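PDB 4OUS: caprin-2 from Danio rerio, which probably takes part in canonical Wnt signalling through its C1q domain, which assembles as a trimer and binds calcium. Local coordinates for residues 118-121 and 122-126. The protein carries 1 engineered substitution. Sequence-based numbering, arbitrary orientation.
Sequences YGSS and WKYST
Ser-121 and Trp-122 form the central pair of a type I beta turn spanning Ser-120 to Lys-123, in the loop that leads into strand 125-134 of the C1q fold; Ser-121 O lies at the edge of the Trp-122 ring, 4.0 Å from CD1. The turn is closed by Lys-123 N, which donates to Ser-120 O at 3.0 Å. A second bond comes from the side chain: Ser-120 OG, set by chi1 of 82° between its own N and carbonyl carbon, accepts a hydrogen bond from Trp-122 N at 3.1 Å with an N-H...O angle of 159°. Ser-120 OG also lies at the edge of the Tyr-124 ring, 3.8 Å from its CE2. Losing the hydroxyl to an alanine here would probably leave Trp-122 N without its side-chain acceptor, with the Lys-123 N bond alone closing the turn. Flanking the turn, Tyr-118 and Tyr-124 meet obliquely, CE2 of Tyr-118 lying 3.7 Å from CD2 of Tyr-124, with ring planes at 68°; the Tyr-118 ring also meets His-91 edge-to-face. Trp-122 itself reaches a second subunit, where its indole meets His-113 edge-to-face, while Tyr-124 packs on Tyr-69 of that subunit; the turn therefore contributes to the trimer interface. At the base of the loop a water bridges Tyr-118 O and Ser-125 N, and Ser-125 OG donates in the carbonyl plane to Tyr-118 O at 2.9 Å.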
ATOM      1  N   TYR A 118      -6.978  14.875   6.591  1.00  6.62           N
ATOM      2  CA  TYR A 118      -7.176  15.764   5.465  1.00  7.07           C
ATOM      3  C   TYR A 118      -8.104  15.174   4.418  1.00  6.41           C
ATOM      4  O   TYR A 118      -7.863  14.072   3.904  1.00  7.88           O
ATOM      5  CB  TYR A 118      -5.829  16.086   4.814  1.00  7.89           C
ATOM      6  CG  TYR A 118      -5.935  17.125   3.729  1.00  8.68           C
ATOM      7  CD1 TYR A 118      -5.960  18.475   4.045  1.00 10.53           C
ATOM      8  CD2 TYR A 118      -6.032  16.761   2.391  1.00  8.71           C
ATOM      9  CE1 TYR A 118      -6.069  19.437   3.058  1.00 13.09           C
ATOM     10  CE2 TYR A 118      -6.142  17.715   1.399  1.00 10.58           C
ATOM     11  CZ  TYR A 118      -6.158  19.049   1.736  1.00 11.12           C
ATOM     12  OH  TYR A 118      -6.264  20.003   0.749  1.00 15.33           O
ATOM     13  N   GLY A 119      -9.151  15.914   4.085  1.00  7.69           N
ATOM     14  CA  GLY A 119     -10.038  15.544   3.001  1.00  8.65           C
ATOM     15  C   GLY A 119     -10.143  16.646   1.971  1.00  8.34           C
ATOM     16  O   GLY A 119     -10.297  17.821   2.317  1.00 11.30           O
ATOM     17  N   SER A 120     -10.052  16.275   0.701  1.00  8.59           N
ATOM     18  CA  SER A 120     -10.302  17.209  -0.389  1.00  9.42           C
ATOM     19  C   SER A 120     -10.752  16.452  -1.626  1.00  8.83           C
ATOM     20  O   SER A 120     -10.741  15.223  -1.656  1.00  8.32           O
ATOM     21  CB  SER A 120      -9.060  18.037  -0.711  1.00 11.02           C
ATOM     22  OG  SER A 120      -8.180  17.304  -1.547  1.00 11.09           O
ATOM     23  N   SER A 121     -11.128  17.203  -2.654  1.00  9.40           N
ATOM     24  CA  SER A 121     -11.564  16.609  -3.906  1.00  9.88           C
ATOM     25  C   SER A 121     -10.459  15.840  -4.626  1.00  9.80           C
ATOM     26  O   SER A 121     -10.750  15.123  -5.577  1.00 10.98           O
ATOM     27  CB  SER A 121     -12.124  17.687  -4.838  1.00 11.85           C
ATOM     28  OG  SER A 121     -11.111  18.598  -5.220  1.00 17.29           O
ATOM     29  N   TRP A 122      -9.200  15.975  -4.202  1.00  8.80           N
ATOM     30  CA  TRP A 122      -8.142  15.186  -4.842  1.00  8.63           C
ATOM     31  C   TRP A 122      -7.956  13.810  -4.190  1.00  7.78           C
ATOM     32  O   TRP A 122      -7.138  13.021  -4.653  1.00  8.13           O
ATOM     33  CB  TRP A 122      -6.819  15.958  -4.890  1.00  9.41           C
ATOM     34  CG  TRP A 122      -6.622  16.656  -6.220  1.00  9.89           C
ATOM     35  CD1 TRP A 122      -7.580  16.916  -7.158  1.00 11.13           C
ATOM     36  CD2 TRP A 122      -5.390  17.163  -6.757  1.00  9.86           C
ATOM     37  NE1 TRP A 122      -7.025  17.565  -8.239  1.00 12.47           N
ATOM     38  CE2 TRP A 122      -5.680  17.724  -8.017  1.00 12.27           C
ATOM     39  CE3 TRP A 122      -4.071  17.200  -6.291  1.00 11.71           C
ATOM     40  CZ2 TRP A 122      -4.698  18.311  -8.815  1.00 13.00           C
ATOM     41  CZ3 TRP A 122      -3.102  17.786  -7.085  1.00 12.66           C
ATOM     42  CH2 TRP A 122      -3.418  18.330  -8.331  1.00 13.92           C
ATOM     43  N   LYS A 123      -8.715  13.535  -3.131  0.51  7.07           N
ATOM     44  CA  LYS A 123      -8.876  12.174  -2.625  0.51  6.41           C
ATOM     45  C   LYS A 123      -7.541  11.539  -2.204  0.51  6.22           C
ATOM     46  O   LYS A 123      -7.110  10.512  -2.739  0.51  6.44           O
ATOM     47  CB  LYS A 123      -9.605  11.327  -3.678  0.51  7.47           C
ATOM     48  CG  LYS A 123     -11.001  11.881  -3.990  0.51  7.59           C
ATOM     49  CD  LYS A 123     -11.634  11.253  -5.228  0.51  8.99           C
ATOM     50  CE  LYS A 123     -11.245  11.975  -6.511  0.51 10.30           C
ATOM     51  NZ  LYS A 123     -12.110  13.164  -6.750  0.51 12.16           N
ATOM     52  N   TYR A 124      -6.898  12.170  -1.224  1.00  6.42           N
ATOM     53  CA  TYR A 124      -5.674  11.650  -0.617  1.00  6.12           C
ATOM     54  C   TYR A 124      -5.938  10.517   0.371  1.00  5.45           C
ATOM     55  O   TYR A 124      -5.118   9.607   0.515  1.00  7.32           O
ATOM     56  CB  TYR A 124      -4.930  12.760   0.122  1.00  7.03           C
ATOM     57  CG  TYR A 124      -4.408  13.856  -0.758  1.00  6.44           C
ATOM     58  CD1 TYR A 124      -3.163  13.752  -1.353  1.00  6.81           C
ATOM     59  CD2 TYR A 124      -5.150  15.009  -0.987  1.00  7.84           C
ATOM     60  CE1 TYR A 124      -2.665  14.755  -2.157  1.00  8.00           C
ATOM     61  CE2 TYR A 124      -4.658  16.023  -1.796  1.00  8.50           C
ATOM     62  CZ  TYR A 124      -3.413  15.883  -2.370  1.00  6.95           C
ATOM     63  OH  TYR A 124      -2.891  16.864  -3.177  1.00  9.92           O
ATOM     64  N   SER A 125      -7.066  10.594   1.072  1.00  5.63           N
ATOM     65  CA  SER A 125      -7.365   9.709   2.188  1.00  5.35           C
ATOM     66  C   SER A 125      -8.393   8.680   1.766  1.00  5.21           C
ATOM     67  O   SER A 125      -9.545   9.030   1.470  1.00  5.99           O
ATOM     68  CB  SER A 125      -7.853  10.529   3.384  1.00  5.79           C
ATOM     69  OG  SER A 125      -6.807  11.378   3.841  1.00  6.22           O
ATOM     70  N   THR A 126      -7.963   7.422   1.721  1.00  5.27           N
ATOM     71  CA  THR A 126      -8.668   6.354   1.032  1.00  5.72           C
ATOM     72  C   THR A 126      -8.710   5.068   1.854  1.00  4.81           C
ATOM     73  O   THR A 126      -7.860   4.821   2.717  1.00  5.60           O
ATOM     74  CB  THR A 126      -7.979   6.029  -0.289  1.00  5.98           C
ATOM     75  OG1 THR A 126      -6.634   5.646   0.021  1.00  6.76           O
ATOM     76  CG2 THR A 126      -7.985   7.224  -1.238  1.00  7.28           C
TER
HETATM   77  O   HOH W   1      -8.571  13.143   1.100  1.00  8.78           O